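Local coordinates for beta-galactosidase (Trichoderma reesei, PDB 3OG2), which probably hydrolyses terminal non-reducing beta-D-galactose residues in beta-D-galactosides, at residues E494-N499 / T526-W531; T429-L434 / T463-T468; L483-G488 / L545-V550. All coordinates share one frame; numbering follows the deposited sequence. Where two conformers were deposited one is given.

In the fold
All three contacts fall within beta-galactosidase domain 2, away from the galactose-binding residues. Contacts 1 and 2 have centres about 9 Å apart and share an antiparallel sheet, in which strands 492-497 and 462-467 are neighbours; Tyr466 OH reaches Glu494 OE2 at 2.5 Å, a probable hydrogen bond joining the two. Contact 3, in a separate mixed sheet, is centred about 12 Å from contact 1 and about 17 Å from contact 2. Contacts 1 and 3 pack through side chains, with Phe495 CD1 3.6 Å from Leu485 CD1 and Trp531 CE3 3.6 Å from Met549 CB. Contacts 2 and 3 meet more thinly, at Leu464 CD2 and Leu483 CD2, 3.9 Å apart.

Contact 1: E494-N499 / T526-W531; sequences EFAVKN and TVVLQW
Two neighbouring strands of the antiparallel sheet of domain 2, 494-497 and 527-531, pair here with Phe495 opposite Leu529 and Val497 opposite Val527 as hydrogen-bonded pairs. Glu494 faces Gln530, and Ala496 faces Val528, at the non-hydrogen-bonded positions. Four backbone bonds close the ladder, and the one from Leu529 N to Phe495 O, 2.8 Å, is nearly straight.

The two faces differ in character. On that of Phe495, Val497, Val527 and Leu529, the Phe495 ring covers its cross-strand neighbour: Leu529 CB sits over one ring face, 4.0 Å from the centroid, a CH-pi contact, while Leu529 CD1 touches CE2. With chi1 at 59°, Phe495 CG lies between its backbone N and carbonyl carbon, which lays the ring over Leu529. The indole of Trp531 approaches the ring's CD1-CE1 side, the planes 82° apart and NE1 3.6 Å from Phe495 CE1. Ile547 and Met549 of the second sheet pack against Phe495, so this face is turned into the domain core.

On the other face Ala496 CB meets Val528 CG2, and the extended Glu494 chain crosses Val528, with CD 3.6 Å from Val528 CG1. The Glu494 carboxylate is gripped by several groups: OE2 accepts from Gln438 N and is hydrogen-bonded to Tyr466 OH, while OE1 takes Leu439 N as well as the amide of Gln530. These bonds probably fix the carboxylate's rotation and would stabilise its negative charge. The amide and carboxylate planes are almost parallel. Gln530 NE2 meets Glu494 OE1 on its anti side at 2.8 Å, in a bent bond of 131°.

Beyond the ladder, a water accepts from Asn499 N and donates to Thr526 OG1, 2.7 Å away.

Contact 2: T429-L434 / T463-T468; sequences TSAGDL and TLLYST
Thr429 OG1, close against Leu465 CD1 at 3.9 Å, is held twice within its own loop: it donates to Gly432 O at 2.7 Å, in the carbonyl plane on a lone pair, and accepts from Ala431 N at 2.9 Å, an ST turn. A type I beta turn spans Thr429 to Gly432, its Gly432 N bonded to Thr429 O. Across the contact there is van der Waals packing only, centred on the Leu465 methyls. Leu465 CG is anti to its backbone N (chi1 179°), which lets CD1 reach the turn; CD1 lies 3.5 Å from Ser430 OG and also touches Ala431 CB. Ser430 OG finds its polar partner in Asp456. The second branch, CD2, meets Leu434 CD1, which also approaches Tyr466 CE2 at 4.0 Å, the leucine crossing the tyrosine at about a right angle. A valine at Thr429 would probably leave Ala431 N and Gly432 O without their hydroxyl partner and the turn less firmly held beside Leu465. The turn connects strands 421-427 and 434-436, and rests on the corner at Leu465 in strand 462-467, which is flanked in the sheet by strands 450-459 and 492-497.

Contact 3: L483-G488 / L545-V550; sequences LVLYGG and LVIYMV
Val550 CG2 fills the hollow between Val484 CG1 and Tyr486 CB of the adjacent parallel strand, 3.8 Å from Tyr486 CB and 4.3 Å from Val484 CG1. This methyl lies between its own backbone N and carbonyl carbon (chi1, measured to CG1, is -63°), which sets it against Leu485 O at 3.5 Å. The Tyr486 ring packs on Glu470 and Phe472 of strand 470-476. On the same face Leu483 O lies at the edge of the Tyr548 ring, in its plane, while Tyr548 OH bonds Asp640 and Lys480.

The opposite face carries Leu483, Leu485 and Ile547. In one of its two conformers Ile547 puts CG2 between the two leucines, with Leu483 standing alongside it and Leu485 slanting across. Farther back, Leu545 CD1 reaches Leu483 CB at 4.4 Å.

Five backbone hydrogen bonds of a parallel pair join the strands, from Leu483 N to Val546 O, through Leu485 N to Tyr548 O at 2.9 Å, to Gly487 N and Val550 O. The strand directions are twisted 24° against each other. Leu545 packs on Val497 of strand 492-497, so the face of Leu483, Leu485 and Ile547 meets the antiparallel sheet. The packing of this mixed sheet on the antiparallel one is that of a beta sandwich, with strands 481-487 and 545-551 both interior to its layer.

Contact 1: E494-N499 / T526-W531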
ATOM      1  N   GLU A 494     -24.444   2.353  28.477  1.00 10.28           N
ATOM      2  CA  GLU A 494     -25.104   3.443  29.196  1.00 10.57           C
ATOM      3  C   GLU A 494     -24.342   4.737  28.944  1.00  9.56           C
ATOM      4  O   GLU A 494     -23.091   4.706  28.861  1.00 10.96           O
ATOM      5  CB  GLU A 494     -25.167   3.070  30.686  1.00 11.66           C
ATOM      6  CG  GLU A 494     -26.051   4.062  31.434  1.00 12.49           C
ATOM      7  CD  GLU A 494     -26.056   3.693  32.917  1.00 12.24           C
ATOM      8  OE1 GLU A 494     -26.816   2.764  33.310  1.00 14.32           O
ATOM      9  OE2 GLU A 494     -25.222   4.318  33.636  1.00 13.92           O
ATOM     10  N   PHE A 495     -25.066   5.838  28.848  1.00 10.33           N
ATOM     11  CA  PHE A 495     -24.419   7.141  28.779  1.00 10.04           C
ATOM     12  C   PHE A 495     -25.283   8.125  29.569  1.00 10.40           C
ATOM     13  O   PHE A 495     -26.465   7.884  29.818  1.00 12.43           O
ATOM     14  CB  PHE A 495     -24.150   7.636  27.365  1.00 10.90           C
ATOM     15  CG  PHE A 495     -25.366   7.787  26.495  1.00 11.27           C
ATOM     16  CD1 PHE A 495     -25.973   6.652  25.922  1.00 12.54           C
ATOM     17  CD2 PHE A 495     -25.837   9.055  26.237  1.00 13.18           C
ATOM     18  CE1 PHE A 495     -27.068   6.825  25.074  1.00 13.94           C
ATOM     19  CE2 PHE A 495     -26.929   9.232  25.419  1.00 16.16           C
ATOM     20  CZ  PHE A 495     -27.526   8.112  24.834  1.00 14.52           C
ATOM     21  N   ALA A 496     -24.661   9.227  29.932  1.00 10.81           N
ATOM     22  CA  ALA A 496     -25.401  10.201  30.716  1.00 11.21           C
ATOM     23  C   ALA A 496     -25.062  11.586  30.149  1.00 10.73           C
ATOM     24  O   ALA A 496     -23.912  11.864  29.837  1.00 12.70           O
ATOM     25  CB  ALA A 496     -25.029  10.130  32.177  1.00 13.06           C
ATOM     26  N   VAL A 497     -26.073  12.419  30.043  1.00 11.56           N
ATOM     27  CA  VAL A 497     -25.948  13.742  29.461  1.00 12.15           C
ATOM     28  C   VAL A 497     -26.231  14.778  30.533  1.00 12.17           C
ATOM     29  O   VAL A 497     -27.298  14.741  31.166  1.00 13.28           O
ATOM     30  CB  VAL A 497     -26.896  13.950  28.260  1.00 12.08           C
ATOM     31  CG1 VAL A 497     -26.644  15.305  27.615  1.00 14.52           C
ATOM     32  CG2 VAL A 497     -26.694  12.823  27.231  1.00 15.05           C
ATOM     33  N   LYS A 498     -25.270  15.693  30.762  1.00 13.89           N
ATOM     34  CA  LYS A 498     -25.555  16.777  31.724  1.00 14.46           C
ATOM     35  C   LYS A 498     -26.768  17.594  31.246  1.00 14.44           C
ATOM     36  O   LYS A 498     -26.921  17.619  30.011  1.00 15.12           O
ATOM     37  CB  LYS A 498     -24.341  17.693  31.897  1.00 16.80           C
ATOM     38  CG  LYS A 498     -23.096  16.915  32.363  1.00 20.92           C
ATOM     39  CD  LYS A 498     -22.058  18.013  32.721  1.00 29.54           C
ATOM     40  CE  LYS A 498     -20.710  17.405  33.034  1.00 36.75           C
ATOM     41  NZ  LYS A 498     -19.592  18.398  32.880  1.00 32.71           N
ATOM     42  N   ASN A 499     -27.531  18.158  32.165  1.00 15.13           N
ATOM     43  CA  ASN A 499     -28.805  18.832  31.829  1.00 16.43           C
ATOM     44  C   ASN A 499     -28.866  19.432  30.429  1.00 16.26           C
ATOM     45  O   ASN A 499     -28.235  20.438  30.128  1.00 17.74           O
ATOM     46  CB  ASN A 499     -29.032  19.959  32.844  1.00 21.23           C
ATOM     47  CG  ASN A 499     -30.311  20.696  32.550  1.00 24.72           C
ATOM     48  OD1 ASN A 499     -31.127  20.421  31.665  1.00 25.71           O
ATOM     49  ND2 ASN A 499     -30.476  21.705  33.409  1.00 28.92           N
ATOM     50  N   THR A 526     -29.502  15.488  35.078  1.00 19.33           N
ATOM     51  CA  THR A 526     -28.680  14.591  34.266  1.00 15.46           C
ATOM     52  C   THR A 526     -29.532  13.439  33.738  1.00 14.98           C
ATOM     53  O   THR A 526     -30.221  12.743  34.498  1.00 19.30           O
ATOM     54  CB  THR A 526     -27.539  14.022  35.095  1.00 17.35           C
ATOM     55  OG1 THR A 526     -26.703  15.117  35.435  1.00 23.30           O
ATOM     56  CG2 THR A 526     -26.702  13.050  34.271  1.00 19.52           C
ATOM     57  N   VAL A 527     -29.507  13.210  32.448  1.00 13.97           N
ATOM     58  CA  VAL A 527     -30.318  12.179  31.837  1.00 13.49           C
ATOM     59  C   VAL A 527     -29.455  10.942  31.605  1.00 11.51           C
ATOM     60  O   VAL A 527     -28.404  11.021  30.940  1.00 13.47           O
ATOM     61  CB  VAL A 527     -30.902  12.728  30.514  1.00 13.25           C
ATOM     62  CG1 VAL A 527     -31.805  11.620  29.946  1.00 14.12           C
ATOM     63  CG2 VAL A 527     -31.664  14.050  30.644  1.00 15.21           C
ATOM     64  N   VAL A 528     -29.850   9.811  32.128  1.00 12.27           N
ATOM     65  CA  VAL A 528     -29.121   8.576  31.985  1.00 12.02           C
ATOM     66  C   VAL A 528     -29.902   7.627  31.085  1.00 12.47           C
ATOM     67  O   VAL A 528     -31.089   7.390  31.304  1.00 13.07           O
ATOM     68  CB  VAL A 528     -28.851   7.925  33.360  1.00 12.07           C
ATOM     69  CG1 VAL A 528     -28.005   6.679  33.191  1.00 13.55           C
ATOM     70  CG2 VAL A 528     -28.216   8.947  34.311  1.00 14.21           C
ATOM     71  N   LEU A 529     -29.199   7.148  30.044  1.00 12.53           N
ATOM     72  CA  LEU A 529     -29.848   6.326  29.028  1.00 11.19           C
ATOM     73  C   LEU A 529     -29.121   5.007  28.939  1.00 11.29           C
ATOM     74  O   LEU A 529     -27.914   5.008  28.829  1.00 11.96           O
ATOM     75  CB  LEU A 529     -29.786   7.005  27.640  1.00 12.95           C
ATOM     76  CG  LEU A 529     -30.541   8.342  27.559  1.00 15.40           C
ATOM     77  CD1 LEU A 529     -29.572   9.498  27.928  1.00 15.80           C
ATOM     78  CD2 LEU A 529     -31.138   8.637  26.201  1.00 18.82           C
ATOM     79  N   GLN A 530     -29.859   3.910  28.976  1.00 12.61           N
ATOM     80  CA  GLN A 530     -29.319   2.581  28.809  1.00 12.75           C
ATOM     81  C   GLN A 530     -29.931   1.953  27.555  1.00 15.02           C
ATOM     82  O   GLN A 530     -31.126   2.140  27.278  1.00 18.87           O
ATOM     83  CB  GLN A 530     -29.666   1.742  30.045  1.00 19.48           C
ATOM     84  CG  GLN A 530     -28.698   0.615  30.280  1.00 23.33           C
ATOM     85  CD  GLN A 530     -28.938   0.028  31.659  1.00 21.92           C
ATOM     86  OE1 GLN A 530     -29.908  -0.694  31.721  1.00 24.69           O
ATOM     87  NE2 GLN A 530     -28.112   0.331  32.617  1.00 15.60           N
ATOM     88  N   TRP A 531     -29.155   1.178  26.799  1.00 14.45           N
ATOM     89  CA  TRP A 531     -29.728   0.572  25.624  1.00 14.08           C
ATOM     90  C   TRP A 531     -28.896  -0.668  25.324  1.00 11.93           C
ATOM     91  O   TRP A 531     -27.712  -0.707  25.714  1.00 13.09           O
ATOM     92  CB  TRP A 531     -29.703   1.558  24.457  1.00 19.21           C
ATOM     93  CG  TRP A 531     -28.336   2.214  24.223  1.00 24.25           C
ATOM     94  CD1 TRP A 531     -27.555   3.089  24.926  1.00 24.31           C
ATOM     95  CD2 TRP A 531     -27.526   1.988  23.063  1.00 18.31           C
ATOM     96  NE1 TRP A 531     -26.367   3.388  24.256  1.00 19.25           N
ATOM     97  CE2 TRP A 531     -26.296   2.748  23.118  1.00 18.25           C
ATOM     98  CE3 TRP A 531     -27.769   1.168  21.910  1.00 19.00           C
ATOM     99  CZ2 TRP A 531     -25.319   2.735  22.128  1.00 13.55           C
ATOM    100  CZ3 TRP A 531     -26.794   1.178  20.968  1.00 17.42           C
ATOM    101  CH2 TRP A 531     -25.635   1.920  21.057  1.00 16.59           C
TER
HETATM  102  O   HOH W   1     -27.103  17.756  35.048  1.00 20.70           O

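Contact 2: T429-L434 / T463-T468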
ATOM      1  N   THR A 429     -15.316  11.350  37.098  1.00 15.55           N
ATOM      2  CA  THR A 429     -16.069  12.317  36.330  1.00 15.14           C
ATOM      3  C   THR A 429     -16.112  13.636  37.124  1.00 18.12           C
ATOM      4  O   THR A 429     -15.787  13.642  38.301  1.00 17.56           O
ATOM      5  CB  THR A 429     -17.528  11.941  36.010  1.00 15.24           C
ATOM      6  OG1 THR A 429     -18.314  12.083  37.194  1.00 18.06           O
ATOM      7  CG2 THR A 429     -17.669  10.495  35.582  1.00 18.22           C
ATOM      8  N   SER A 430     -16.517  14.712  36.458  1.00 18.00           N
ATOM      9  CA  SER A 430     -16.804  15.983  37.130  1.00 18.37           C
ATOM     10  C   SER A 430     -17.888  15.868  38.191  1.00 20.62           C
ATOM     11  O   SER A 430     -18.018  16.760  39.034  1.00 25.42           O
ATOM     12  CB  SER A 430     -17.275  17.028  36.122  1.00 19.05           C
ATOM     13  OG  SER A 430     -18.456  16.541  35.437  1.00 18.94           O
ATOM     14  N   ALA A 431     -18.666  14.785  38.203  1.00 19.06           N
ATOM     15  CA  ALA A 431     -19.613  14.607  39.288  1.00 22.36           C
ATOM     16  C   ALA A 431     -19.097  13.617  40.335  1.00 23.52           C
ATOM     17  O   ALA A 431     -19.891  13.213  41.181  1.00 26.53           O
ATOM     18  CB  ALA A 431     -20.954  14.188  38.676  1.00 22.77           C
ATOM     19  N   GLY A 432     -17.826  13.217  40.290  1.00 19.96           N
ATOM     20  CA  GLY A 432     -17.186  12.276  41.193  1.00 20.69           C
ATOM     21  C   GLY A 432     -17.042  10.917  40.533  1.00 16.95           C
ATOM     22  O   GLY A 432     -17.341  10.712  39.352  1.00 19.17           O
ATOM     23  N   ASP A 433     -16.540   9.938  41.290  1.00 18.82           N
ATOM     24  CA  ASP A 433     -16.300   8.619  40.714  1.00 17.96           C
ATOM     25  C   ASP A 433     -17.591   7.818  40.610  1.00 20.51           C
ATOM     26  O   ASP A 433     -18.340   7.756  41.599  1.00 29.24           O
ATOM     27  CB  ASP A 433     -15.379   7.810  41.599  1.00 20.94           C
ATOM     28  CG  ASP A 433     -13.996   8.394  41.757  1.00 31.80           C
ATOM     29  OD1 ASP A 433     -13.521   9.118  40.842  1.00 27.08           O
ATOM     30  OD2 ASP A 433     -13.400   8.096  42.814  1.00 47.52           O
ATOM     31  N   LEU A 434     -17.877   7.246  39.478  1.00 18.26           N
ATOM     32  CA  LEU A 434     -19.127   6.485  39.357  1.00 19.80           C
ATOM     33  C   LEU A 434     -18.915   5.061  38.873  1.00 17.53           C
ATOM     34  O   LEU A 434     -18.170   4.874  37.918  1.00 15.21           O
ATOM     35  CB  LEU A 434     -20.059   7.155  38.351  1.00 22.54           C
ATOM     36  CG  LEU A 434     -20.445   8.586  38.674  1.00 22.01           C
ATOM     37  CD1 LEU A 434     -21.211   9.180  37.511  1.00 22.89           C
ATOM     38  CD2 LEU A 434     -21.220   8.589  39.974  1.00 26.95           C
ATOM     39  N   THR A 463     -22.757  18.032  27.135  1.00 13.52           N
ATOM     40  CA  THR A 463     -21.627  17.226  27.623  1.00 14.88           C
ATOM     41  C   THR A 463     -22.082  15.839  28.003  1.00 12.36           C
ATOM     42  O   THR A 463     -23.120  15.729  28.689  1.00 12.60           O
ATOM     43  CB  THR A 463     -20.974  17.846  28.866  1.00 18.66           C
ATOM     44  OG1 THR A 463     -20.611  19.202  28.568  1.00 23.12           O
ATOM     45  CG2 THR A 463     -19.713  17.061  29.259  1.00 24.07           C
ATOM     46  N   LEU A 464     -21.344  14.849  27.511  1.00 13.28           N
ATOM     47  CA  LEU A 464     -21.571  13.502  28.024  1.00 13.47           C
ATOM     48  C   LEU A 464     -20.832  13.358  29.333  1.00 11.43           C
ATOM     49  O   LEU A 464     -19.592  13.370  29.320  1.00 12.85           O
ATOM     50  CB  LEU A 464     -21.014  12.379  27.141  1.00 15.88           C
ATOM     51  CG  LEU A 464     -21.657  12.309  25.764  1.00 16.12           C
ATOM     52  CD1 LEU A 464     -20.954  11.297  24.862  1.00 12.93           C
ATOM     53  CD2 LEU A 464     -23.101  11.888  25.899  1.00 29.32           C
ATOM     54  N   LEU A 465     -21.546  13.232  30.433  1.00 12.12           N
ATOM     55  CA  LEU A 465     -20.873  12.961  31.710  1.00 12.37           C
ATOM     56  C   LEU A 465     -20.100  11.670  31.584  1.00 11.67           C
ATOM     57  O   LEU A 465     -18.950  11.599  32.056  1.00 12.93           O
ATOM     58  CB  LEU A 465     -21.952  12.921  32.777  1.00 14.22           C
ATOM     59  CG  LEU A 465     -21.378  12.627  34.171  1.00 14.02           C
ATOM     60  CD1 LEU A 465     -20.582  13.842  34.624  1.00 16.10           C
ATOM     61  CD2 LEU A 465     -22.498  12.282  35.146  1.00 15.02           C
ATOM     62  N   TYR A 466     -20.686  10.665  30.914  1.00 11.01           N
ATOM     63  CA  TYR A 466     -19.898   9.479  30.546  1.00 10.94           C
ATOM     64  C   TYR A 466     -20.603   8.801  29.381  1.00  9.35           C
ATOM     65  O   TYR A 466     -21.811   9.000  29.190  1.00 11.05           O
ATOM     66  CB  TYR A 466     -19.690   8.503  31.700  1.00 10.83           C
ATOM     67  CG  TYR A 466     -20.999   8.009  32.308  1.00 11.64           C
ATOM     68  CD1 TYR A 466     -21.698   6.930  31.791  1.00 10.99           C
ATOM     69  CD2 TYR A 466     -21.531   8.650  33.441  1.00 12.73           C
ATOM     70  CE1 TYR A 466     -22.899   6.457  32.343  1.00 11.41           C
ATOM     71  CE2 TYR A 466     -22.732   8.194  33.988  1.00 12.54           C
ATOM     72  CZ  TYR A 466     -23.392   7.111  33.446  1.00 12.64           C
ATOM     73  OH  TYR A 466     -24.589   6.749  34.046  1.00 14.73           O
ATOM     74  N   SER A 467     -19.855   7.963  28.702  1.00  9.89           N
ATOM     75  CA  SER A 467     -20.490   6.996  27.801  1.00  9.82           C
ATOM     76  C   SER A 467     -19.667   5.725  27.739  1.00  9.31           C
ATOM     77  O   SER A 467     -18.421   5.826  27.601  1.00 10.20           O
ATOM     78  CB  SER A 467     -20.596   7.583  26.390  1.00 10.89           C
ATOM     79  OG  SER A 467     -21.184   6.606  25.516  1.00 10.04           O
ATOM     80  N   THR A 468     -20.329   4.579  27.823  1.00  9.24           N
ATOM     81  CA  THR A 468     -19.649   3.325  27.594  1.00  9.63           C
ATOM     82  C   THR A 468     -19.703   2.999  26.106  1.00 10.13           C
ATOM     83  O   THR A 468     -18.757   2.405  25.547  1.00 11.91           O
ATOM     84  CB  THR A 468     -20.256   2.163  28.386  1.00 10.59           C
ATOM     85  OG1 THR A 468     -21.596   1.921  27.922  1.00 11.49           O
ATOM     86  CG2 THR A 468     -20.393   2.509  29.876  1.00 13.26           C
TER

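Contact 3: L483-G488 / L545-V550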
ATOM      1  N   LEU A 483     -25.463  13.215  17.781  1.00  8.96           N
ATOM      2  CA  LEU A 483     -24.429  12.345  18.323  1.00  8.12           C
ATOM      3  C   LEU A 483     -24.757  10.912  17.865  1.00  7.57           C
ATOM      4  O   LEU A 483     -25.921  10.515  17.985  1.00  9.59           O
ATOM      5  CB  LEU A 483     -24.463  12.419  19.853  1.00  9.34           C
ATOM      6  CG  LEU A 483     -23.589  11.423  20.600  1.00  9.68           C
ATOM      7  CD1 LEU A 483     -22.098  11.638  20.316  1.00 10.31           C
ATOM      8  CD2 LEU A 483     -23.852  11.540  22.113  1.00 11.07           C
ATOM      9  N   VAL A 484     -23.803  10.194  17.319  1.00  7.64           N
ATOM     10  CA  VAL A 484     -23.993   8.807  16.881  1.00  7.80           C
ATOM     11  C   VAL A 484     -23.100   7.941  17.748  1.00  7.52           C
ATOM     12  O   VAL A 484     -21.859   8.136  17.749  1.00  9.16           O
ATOM     13  CB  VAL A 484     -23.637   8.618  15.399  1.00  8.00           C
ATOM     14  CG1 VAL A 484     -23.898   7.156  14.993  1.00  9.80           C
ATOM     15  CG2 VAL A 484     -24.433   9.610  14.542  1.00  9.52           C
ATOM     16  N   LEU A 485     -23.727   7.019  18.469  1.00  8.32           N
ATOM     17  CA  LEU A 485     -23.048   6.107  19.390  1.00  8.49           C
ATOM     18  C   LEU A 485     -23.253   4.662  18.906  1.00  8.42           C
ATOM     19  O   LEU A 485     -24.328   4.372  18.305  1.00 10.05           O
ATOM     20  CB  LEU A 485     -23.686   6.174  20.796  1.00  9.40           C
ATOM     21  CG  LEU A 485     -23.605   7.537  21.484  1.00  9.41           C
ATOM     22  CD1 LEU A 485     -24.293   7.474  22.842  1.00 11.72           C
ATOM     23  CD2 LEU A 485     -22.140   7.939  21.650  1.00 12.27           C
ATOM     24  N   TYR A 486     -22.287   3.799  19.160  1.00  8.90           N
ATOM     25  CA  TYR A 486     -22.498   2.419  18.744  1.00  9.76           C
ATOM     26  C   TYR A 486     -21.909   1.431  19.739  1.00  9.05           C
ATOM     27  O   TYR A 486     -20.979   1.703  20.504  1.00 10.56           O
ATOM     28  CB  TYR A 486     -21.936   2.123  17.319  1.00  9.93           C
ATOM     29  CG  TYR A 486     -20.404   2.201  17.279  1.00 10.10           C
ATOM     30  CD1 TYR A 486     -19.780   3.437  17.109  1.00 11.24           C
ATOM     31  CD2 TYR A 486     -19.595   1.084  17.429  1.00 10.25           C
ATOM     32  CE1 TYR A 486     -18.388   3.521  17.075  1.00 11.29           C
ATOM     33  CE2 TYR A 486     -18.219   1.153  17.413  1.00 10.50           C
ATOM     34  CZ  TYR A 486     -17.614   2.401  17.230  1.00 11.78           C
ATOM     35  OH  TYR A 486     -16.220   2.478  17.214  1.00 11.99           O
ATOM     36  N   GLY A 487     -22.498   0.213  19.702  1.00 10.34           N
ATOM     37  CA  GLY A 487     -21.944  -0.945  20.421  1.00 10.04           C
ATOM     38  C   GLY A 487     -22.005  -2.167  19.527  1.00  9.24           C
ATOM     39  O   GLY A 487     -22.796  -2.222  18.585  1.00 10.42           O
ATOM     40  N   GLY A 488     -21.225  -3.180  19.835  1.00 10.70           N
ATOM     41  CA  GLY A 488     -21.396  -4.490  19.200  1.00 10.86           C
ATOM     42  C   GLY A 488     -22.763  -5.026  19.565  1.00 10.69           C
ATOM     43  O   GLY A 488     -23.338  -4.743  20.624  1.00 13.02           O
ATOM     44  N   LEU A 545     -30.520  18.162  21.353  1.00 11.63           N
ATOM     45  CA  LEU A 545     -29.568  17.054  21.124  1.00 11.08           C
ATOM     46  C   LEU A 545     -30.330  15.812  20.677  1.00 11.26           C
ATOM     47  O   LEU A 545     -31.299  15.411  21.304  1.00 12.42           O
ATOM     48  CB  LEU A 545     -28.825  16.784  22.440  1.00 11.63           C
ATOM     49  CG  LEU A 545     -27.846  15.585  22.379  1.00 10.44           C
ATOM     50  CD1 LEU A 545     -26.722  15.822  21.384  1.00 11.55           C
ATOM     51  CD2 LEU A 545     -27.305  15.251  23.745  1.00 11.66           C
ATOM     52  N   VAL A 546     -29.924  15.212  19.573  1.00 10.53           N
ATOM     53  CA  VAL A 546     -30.523  13.968  19.077  1.00 10.41           C
ATOM     54  C   VAL A 546     -29.429  12.913  19.053  1.00  9.39           C
ATOM     55  O   VAL A 546     -28.384  13.141  18.454  1.00 10.31           O
ATOM     56  CB  VAL A 546     -31.113  14.156  17.688  1.00 12.25           C
ATOM     57  CG1 VAL A 546     -31.709  12.818  17.281  1.00 13.59           C
ATOM     58  CG2 VAL A 546     -32.112  15.313  17.704  1.00 12.56           C
ATOM     59  N   ILE A 547     -29.687  11.813  19.767  1.00  9.64           N
ATOM     60  CA  ILE A 547     -28.704  10.733  19.830  0.50  8.76           C
ATOM     61  C   ILE A 547     -29.233   9.529  19.042  1.00  9.23           C
ATOM     62  O   ILE A 547     -30.353   9.083  19.316  1.00  9.45           O
ATOM     63  CB  ILE A 547     -28.335  10.337  21.271  0.50  6.91           C
ATOM     64  CG1 ILE A 547     -28.102  11.564  22.152  0.50  7.82           C
ATOM     65  CG2 ILE A 547     -27.115   9.426  21.227  0.50  9.24           C
ATOM     66  CD1 ILE A 547     -29.215  11.887  23.145  0.50  8.26           C
ATOM     67  N   TYR A 548     -28.401   9.087  18.107  1.00  9.09           N
ATOM     68  CA  TYR A 548     -28.673   7.887  17.311  1.00  8.73           C
ATOM     69  C   TYR A 548     -27.831   6.783  17.879  1.00  8.85           C
ATOM     70  O   TYR A 548     -26.589   6.924  17.948  1.00 10.66           O
ATOM     71  CB  TYR A 548     -28.307   8.143  15.855  1.00  9.44           C
ATOM     72  CG  TYR A 548     -29.117   9.215  15.175  1.00 10.10           C
ATOM     73  CD1 TYR A 548     -28.887  10.569  15.443  1.00 12.53           C
ATOM     74  CD2 TYR A 548     -30.112   8.934  14.251  1.00 12.82           C
ATOM     75  CE1 TYR A 548     -29.611  11.568  14.834  1.00 12.83           C
ATOM     76  CE2 TYR A 548     -30.854   9.944  13.631  1.00 12.41           C
ATOM     77  CZ  TYR A 548     -30.611  11.266  13.930  1.00 12.43           C
ATOM     78  OH  TYR A 548     -31.317  12.278  13.301  1.00 14.04           O
ATOM     79  N   MET A 549     -28.460   5.689  18.319  1.00  9.51           N
ATOM     80  CA  MET A 549     -27.794   4.580  19.003  1.00  8.68           C
ATOM     81  C   MET A 549     -27.863   3.362  18.097  1.00  9.14           C
ATOM     82  O   MET A 549     -28.986   2.852  17.906  1.00 10.51           O
ATOM     83  CB  MET A 549     -28.493   4.330  20.322  1.00  9.65           C
ATOM     84  CG  MET A 549     -28.209   5.435  21.366  1.00 12.45           C
ATOM     85  SD  MET A 549     -29.475   5.419  22.670  1.00 13.12           S
ATOM     86  CE  MET A 549     -30.649   6.526  21.913  1.00 12.77           C
ATOM     87  N   VAL A 550     -26.751   2.896  17.568  1.00  9.07           N
ATOM     88  CA  VAL A 550     -26.761   1.831  16.589  1.00  8.89           C
ATOM     89  C   VAL A 550     -25.812   0.698  16.986  1.00  8.71           C
ATOM     90  O   VAL A 550     -24.977   0.858  17.882  1.00 10.14           O
ATOM     91  CB  VAL A 550     -26.361   2.364  15.190  1.00  9.57           C
ATOM     92  CG1 VAL A 550     -27.390   3.393  14.720  1.00 12.45           C
ATOM     93  CG2 VAL A 550     -24.953   2.953  15.182  1.00 11.01           C
TER